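PDB 7BW9: serine acetyltransferase 1, putative from Entamoeba histolytica, which probably transfers an acetyl group to the hydroxyl of serine, a step of cysteine biosynthesis, and is captured here with cysteine bound. Local coordinates for residues Glu188-Val202 against Lys221-Gly235. Sequence-based numbering, arbitrary orientation.
With CYS (cysteine), chain E.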
loop_
_atom_site.group_PDB
_atom_site.type_symbol
_atom_site.label_atom_id
_atom_site.label_comp_id
_atom_site.label_asym_id
_atom_site.label_seq_id
_atom_site.Cartn_x
_atom_site.Cartn_y
_atom_site.Cartn_z
ATOM N N GLU A 188 5.092 18.561 1.235
ATOM C CA GLU A 188 4.267 19.690 0.810
ATOM C C GLU A 188 5.049 20.728 0.024
ATOM O O GLU A 188 4.529 21.294 -0.945
ATOM C CB GLU A 188 3.624 20.335 2.031
ATOM C CG GLU A 188 2.834 21.601 1.760
ATOM C CD GLU A 188 2.099 22.090 3.007
ATOM O OE1 GLU A 188 2.540 21.770 4.133
ATOM O OE2 GLU A 188 1.078 22.789 2.868
ATOM N N THR A 189 6.287 21.021 0.432
ATOM C CA THR A 189 7.007 22.139 -0.161
ATOM C C THR A 189 8.081 21.691 -1.140
ATOM O O THR A 189 8.858 22.521 -1.614
ATOM C CB THR A 189 7.608 23.017 0.936
ATOM O OG1 THR A 189 8.706 22.329 1.551
ATOM C CG2 THR A 189 6.533 23.346 1.994
ATOM N N ALA A 190 8.118 20.408 -1.484
ATOM C CA ALA A 190 9.108 19.926 -2.425
ATOM C C ALA A 190 8.794 20.409 -3.834
ATOM O O ALA A 190 7.635 20.652 -4.194
ATOM C CB ALA A 190 9.181 18.400 -2.401
ATOM N N VAL A 191 9.850 20.536 -4.632
ATOM C CA VAL A 191 9.782 20.991 -6.016
ATOM C C VAL A 191 10.581 20.019 -6.873
ATOM O O VAL A 191 11.730 19.700 -6.551
ATOM C CB VAL A 191 10.330 22.424 -6.182
ATOM C CG1 VAL A 191 10.308 22.834 -7.651
ATOM C CG2 VAL A 191 9.535 23.408 -5.323
ATOM N N ILE A 192 9.982 19.567 -7.965
ATOM C CA ILE A 192 10.576 18.580 -8.851
ATOM C C ILE A 192 10.574 19.162 -10.250
ATOM O O ILE A 192 9.537 19.649 -10.712
ATOM C CB ILE A 192 9.791 17.255 -8.824
ATOM C CG1 ILE A 192 9.890 16.574 -7.448
ATOM C CG2 ILE A 192 10.263 16.331 -9.950
ATOM C CD1 ILE A 192 8.781 15.511 -7.236
ATOM N N GLY A 193 11.725 19.103 -10.925
ATOM C CA GLY A 193 11.856 19.609 -12.279
ATOM C C GLY A 193 11.292 18.672 -13.331
ATOM O O GLY A 193 10.395 17.868 -13.062
ATOM N N ASN A 194 11.839 18.764 -14.549
ATOM C CA ASN A 194 11.350 18.012 -15.699
ATOM C C ASN A 194 12.173 16.746 -15.921
ATOM O O ASN A 194 13.362 16.684 -15.591
ATOM C CB ASN A 194 11.384 18.866 -16.972
ATOM C CG ASN A 194 10.638 20.189 -16.817
ATOM O OD1 ASN A 194 9.592 20.263 -16.169
ATOM N ND2 ASN A 194 11.199 21.249 -17.391
ATOM N N TRP A 195 11.516 15.731 -16.487
ATOM C CA TRP A 195 12.152 14.461 -16.839
ATOM C C TRP A 195 12.796 13.785 -15.632
ATOM O O TRP A 195 13.846 13.159 -15.749
ATOM C CB TRP A 195 13.181 14.653 -17.972
ATOM C CG TRP A 195 12.506 14.625 -19.307
ATOM C CD1 TRP A 195 12.187 15.692 -20.078
ATOM C CD2 TRP A 195 12.013 13.469 -19.998
ATOM N NE1 TRP A 195 11.539 15.281 -21.217
ATOM C CE2 TRP A 195 11.417 13.920 -21.193
ATOM C CE3 TRP A 195 12.010 12.093 -19.718
ATOM C CZ2 TRP A 195 10.846 13.051 -22.117
ATOM C CZ3 TRP A 195 11.431 11.231 -20.632
ATOM C CH2 TRP A 195 10.859 11.712 -21.819
ATOM N N CYS A 196 12.185 13.893 -14.460
ATOM C CA CYS A 196 12.699 13.169 -13.307
ATOM C C CYS A 196 12.098 11.773 -13.235
ATOM O O CYS A 196 10.995 11.516 -13.738
ATOM C CB CYS A 196 12.429 13.946 -12.023
ATOM S SG CYS A 196 13.453 15.468 -12.019
ATOM N N ARG A 197 12.862 10.864 -12.632
ATOM C CA ARG A 197 12.467 9.472 -12.445
ATOM C C ARG A 197 12.770 9.079 -11.008
ATOM O O ARG A 197 13.897 9.260 -10.528
ATOM C CB ARG A 197 13.188 8.545 -13.428
ATOM C CG ARG A 197 12.632 7.125 -13.497
ATOM C CD ARG A 197 13.123 6.396 -14.756
ATOM N NE ARG A 197 14.513 5.969 -14.632
ATOM C CZ ARG A 197 15.533 6.508 -15.298
ATOM N NH1 ARG A 197 15.320 7.495 -16.156
ATOM N NH2 ARG A 197 16.771 6.056 -15.103
ATOM N N VAL A 198 11.761 8.557 -10.327
ATOM C CA VAL A 198 11.833 8.223 -8.914
ATOM C C VAL A 198 11.307 6.804 -8.730
ATOM O O VAL A 198 10.284 6.441 -9.314
ATOM C CB VAL A 198 11.015 9.228 -8.077
ATOM C CG1 VAL A 198 10.956 8.792 -6.652
ATOM C CG2 VAL A 198 11.592 10.647 -8.202
ATOM N N TYR A 199 11.981 6.016 -7.903
ATOM C CA TYR A 199 11.701 4.601 -7.702
ATOM C C TYR A 199 11.020 4.373 -6.352
ATOM O O TYR A 199 10.820 5.298 -5.557
ATOM C CB TYR A 199 13.008 3.796 -7.822
ATOM C CG TYR A 199 13.402 3.657 -9.269
ATOM C CD1 TYR A 199 12.861 2.642 -10.059
ATOM C CD2 TYR A 199 14.229 4.586 -9.874
ATOM C CE1 TYR A 199 13.183 2.520 -11.385
ATOM C CE2 TYR A 199 14.555 4.478 -11.219
ATOM C CZ TYR A 199 14.025 3.440 -11.969
ATOM O OH TYR A 199 14.328 3.315 -13.307
ATOM N N GLN A 200 10.703 3.107 -6.082
ATOM C CA GLN A 200 10.042 2.730 -4.833
ATOM C C GLN A 200 10.848 3.172 -3.616
ATOM O O GLN A 200 12.076 3.261 -3.660
ATOM C CB GLN A 200 9.825 1.213 -4.775
ATOM C CG GLN A 200 11.085 0.345 -4.898
ATOM C CD GLN A 200 11.521 0.129 -6.331
ATOM O OE1 GLN A 200 11.115 0.868 -7.234
ATOM N NE2 GLN A 200 12.364 -0.881 -6.554
ATOM N N SER A 201 10.133 3.440 -2.516
ATOM C CA SER A 201 10.714 3.689 -1.196
ATOM C C SER A 201 11.546 4.966 -1.139
ATOM O O SER A 201 12.364 5.130 -0.241
ATOM C CB SER A 201 11.552 2.496 -0.726
ATOM O OG SER A 201 10.905 1.270 -1.041
ATOM N N VAL A 202 11.331 5.895 -2.054
ATOM C CA VAL A 202 12.086 7.139 -2.084
ATOM C C VAL A 202 11.335 8.186 -1.276
ATOM O O VAL A 202 10.125 8.380 -1.458
ATOM C CB VAL A 202 12.305 7.609 -3.528
ATOM C CG1 VAL A 202 12.692 9.087 -3.565
ATOM C CG2 VAL A 202 13.347 6.723 -4.216
ATOM N N LYS A 221 10.481 26.477 3.400
ATOM C CA LYS A 221 10.806 25.394 2.453
ATOM C C LYS A 221 11.520 24.347 3.313
ATOM O O LYS A 221 12.622 24.609 3.760
ATOM C CB LYS A 221 11.572 25.889 1.228
ATOM C CG LYS A 221 12.099 24.772 0.351
ATOM C CD LYS A 221 11.676 24.826 -1.091
ATOM C CE LYS A 221 12.248 23.690 -1.904
ATOM N NZ LYS A 221 13.521 23.201 -1.334
ATOM N N ARG A 222 10.863 23.234 3.589
ATOM C CA ARG A 222 11.434 22.232 4.480
ATOM C C ARG A 222 11.651 20.892 3.788
ATOM O O ARG A 222 12.113 19.946 4.426
ATOM C CB ARG A 222 10.536 22.050 5.712
ATOM C CG ARG A 222 9.092 21.619 5.373
ATOM C CD ARG A 222 8.174 21.647 6.612
ATOM N NE ARG A 222 6.931 20.903 6.415
ATOM C CZ ARG A 222 5.832 21.385 5.826
ATOM N NH1 ARG A 222 5.797 22.640 5.375
ATOM N NH2 ARG A 222 4.750 20.611 5.701
ATOM N N HIS A 223 11.340 20.792 2.507
ATOM C CA HIS A 223 11.458 19.599 1.690
ATOM C C HIS A 223 12.367 19.934 0.525
ATOM O O HIS A 223 12.600 21.112 0.242
ATOM C CB HIS A 223 10.080 19.145 1.172
ATOM C CG HIS A 223 9.091 18.854 2.257
ATOM N ND1 HIS A 223 8.003 19.660 2.509
ATOM C CD2 HIS A 223 9.032 17.851 3.170
ATOM C CE1 HIS A 223 7.316 19.175 3.528
ATOM N NE2 HIS A 223 7.915 18.072 3.945
ATOM N N PRO A 224 12.890 18.939 -0.181
ATOM C CA PRO A 224 13.888 19.215 -1.217
ATOM C C PRO A 224 13.303 19.806 -2.488
ATOM O O PRO A 224 12.135 19.594 -2.846
ATOM C CB PRO A 224 14.490 17.833 -1.511
ATOM C CG PRO A 224 14.177 17.015 -0.308
ATOM C CD PRO A 224 12.841 17.507 0.149
ATOM N N THR A 225 14.174 20.534 -3.181
ATOM C CA THR A 225 13.998 20.957 -4.569
ATOM C C THR A 225 14.941 20.150 -5.445
ATOM O O THR A 225 16.153 20.108 -5.180
ATOM C CB THR A 225 14.335 22.444 -4.744
ATOM O OG1 THR A 225 13.359 23.247 -4.086
ATOM C CG2 THR A 225 14.389 22.830 -6.229
ATOM N N ILE A 226 14.411 19.508 -6.481
ATOM C CA ILE A 226 15.285 18.770 -7.380
ATOM C C ILE A 226 15.121 19.316 -8.793
ATOM O O ILE A 226 14.047 19.777 -9.187
ATOM C CB ILE A 226 15.043 17.244 -7.310
ATOM C CG1 ILE A 226 13.788 16.832 -8.068
ATOM C CG2 ILE A 226 14.923 16.788 -5.851
ATOM C CD1 ILE A 226 13.449 15.369 -7.865
ATOM N N GLY A 227 16.217 19.300 -9.544
ATOM C CA GLY A 227 16.262 19.876 -10.878
ATOM C C GLY A 227 15.695 18.947 -11.937
ATOM O O GLY A 227 14.937 18.024 -11.647
ATOM N N ASP A 228 16.094 19.181 -13.179
ATOM C CA ASP A 228 15.675 18.359 -14.299
ATOM C C ASP A 228 16.580 17.142 -14.453
ATOM O O ASP A 228 17.753 17.151 -14.074
ATOM C CB ASP A 228 15.695 19.157 -15.609
ATOM C CG ASP A 228 14.950 20.481 -15.522
ATOM O OD1 ASP A 228 14.029 20.633 -14.688
ATOM O OD2 ASP A 228 15.295 21.387 -16.314
ATOM N N PHE A 229 16.024 16.097 -15.067
ATOM C CA PHE A 229 16.760 14.878 -15.414
ATOM C C PHE A 229 17.384 14.200 -14.193
ATOM O O PHE A 229 18.390 13.502 -14.311
ATOM C CB PHE A 229 17.825 15.159 -16.485
ATOM C CG PHE A 229 17.276 15.871 -17.693
ATOM C CD1 PHE A 229 16.550 15.177 -18.643
ATOM C CD2 PHE A 229 17.468 17.239 -17.864
ATOM C CE1 PHE A 229 16.013 15.828 -19.761
ATOM C CE2 PHE A 229 16.941 17.907 -18.971
ATOM C CZ PHE A 229 16.206 17.194 -19.921
ATOM N N VAL A 230 16.787 14.363 -13.017
ATOM C CA VAL A 230 17.281 13.704 -11.808
ATOM C C VAL A 230 16.681 12.309 -11.718
ATOM O O VAL A 230 15.478 12.127 -11.944
ATOM C CB VAL A 230 16.947 14.540 -10.560
ATOM C CG1 VAL A 230 17.237 13.753 -9.257
ATOM C CG2 VAL A 230 17.727 15.847 -10.582
ATOM N N VAL A 231 17.513 11.313 -11.389
ATOM C CA VAL A 231 17.062 9.942 -11.136
ATOM C C VAL A 231 17.368 9.596 -9.684
ATOM O O VAL A 231 18.510 9.752 -9.231
ATOM C CB VAL A 231 17.737 8.925 -12.075
ATOM C CG1 VAL A 231 17.252 7.522 -11.762
ATOM C CG2 VAL A 231 17.503 9.265 -13.537
ATOM N N ILE A 232 16.368 9.108 -8.956
ATOM C CA ILE A 232 16.545 8.744 -7.552
ATOM C C ILE A 232 16.205 7.271 -7.368
ATOM O O ILE A 232 15.036 6.868 -7.497
ATOM C CB ILE A 232 15.722 9.629 -6.616
ATOM C CG1 ILE A 232 15.931 11.095 -6.998
ATOM C CG2 ILE A 232 16.152 9.387 -5.179
ATOM C CD1 ILE A 232 15.084 12.057 -6.210
ATOM N N GLY A 233 17.235 6.476 -7.034
ATOM C CA GLY A 233 17.098 5.038 -6.941
ATOM C C GLY A 233 16.404 4.566 -5.672
ATOM O O GLY A 233 16.265 5.300 -4.702
ATOM N N ALA A 234 15.979 3.298 -5.703
ATOM C CA ALA A 234 15.107 2.737 -4.675
ATOM C C ALA A 234 15.642 2.983 -3.273
ATOM O O ALA A 234 16.840 2.846 -3.014
ATOM C CB ALA A 234 14.940 1.235 -4.905
ATOM N N GLY A 235 14.749 3.374 -2.368
ATOM C CA GLY A 235 15.122 3.514 -0.971
ATOM C C GLY A 235 15.922 4.746 -0.609
ATOM O O GLY A 235 16.230 4.927 0.572
HETATM N N CYS E . 4.818 15.521 7.126
HETATM C CA CYS E . 6.084 16.147 7.591
HETATM C C CYS E . 6.196 17.575 7.038
HETATM O O CYS E . 5.285 17.980 6.325
HETATM C CB CYS E . 7.301 15.320 7.191
HETATM S SG CYS E . 7.510 15.098 5.407
HETATM O OXT CYS E . 7.146 18.242 7.338
HETATM O O HOH W 1 13.916 20.684 -18.884
#
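Glu188 reaches Arg222 with its chain extended, CG anti to the backbone N (chi1 175°), and OE1 accepts NH2 through its anti lone pair in a salt bridge of 2.9 Å. The carboxylate stands nearly square to the guanidinium, 85° between planes, and its other oxygen, OE2, is held by Tyr143. Arg222 grips the carboxylate of the bound cysteine edge-on: NE donates to OXT and NH2 to O, the latter at 2.8 Å. Thr189 fixes the neighbouring His223: its backbone N donates to ND1 at 3.0 Å, tilted out of the ring plane, while OG1 shares a hydrogen bond with ND1 at the ring edge and accepts Arg222 N. The far ring edge, at NE2, lies 3.3 Å from the cysteine SG. Asp179 and Asp114 of the third subunit also hydrogen-bond the cysteine.

Farther along, side chains repeat in parallel register. In the core, Val202 CG1 packs 3.8 Å from Ile232 CG2. At the corner, Asp228 OD1 takes Asn194 N from above the carboxylate plane, and the five-membered ring of Trp195 runs near parallel to the Phe229 ring (6°) but barely overlaps it. Arg197, bent at chi3, lays one guanidinium face over Val231 CG2 while NE donates to Tyr199 OH. Backbone bonds such as Ile232 N to Arg197 O join the coils. Side chains at equivalent positions of successive coils thus stack as in the left-handed beta-helix of hexapeptide-repeat acyltransferases; here Arg222 and His223, with Asp114 and Asp179 of the third subunit, line the cysteine pocket between subunits.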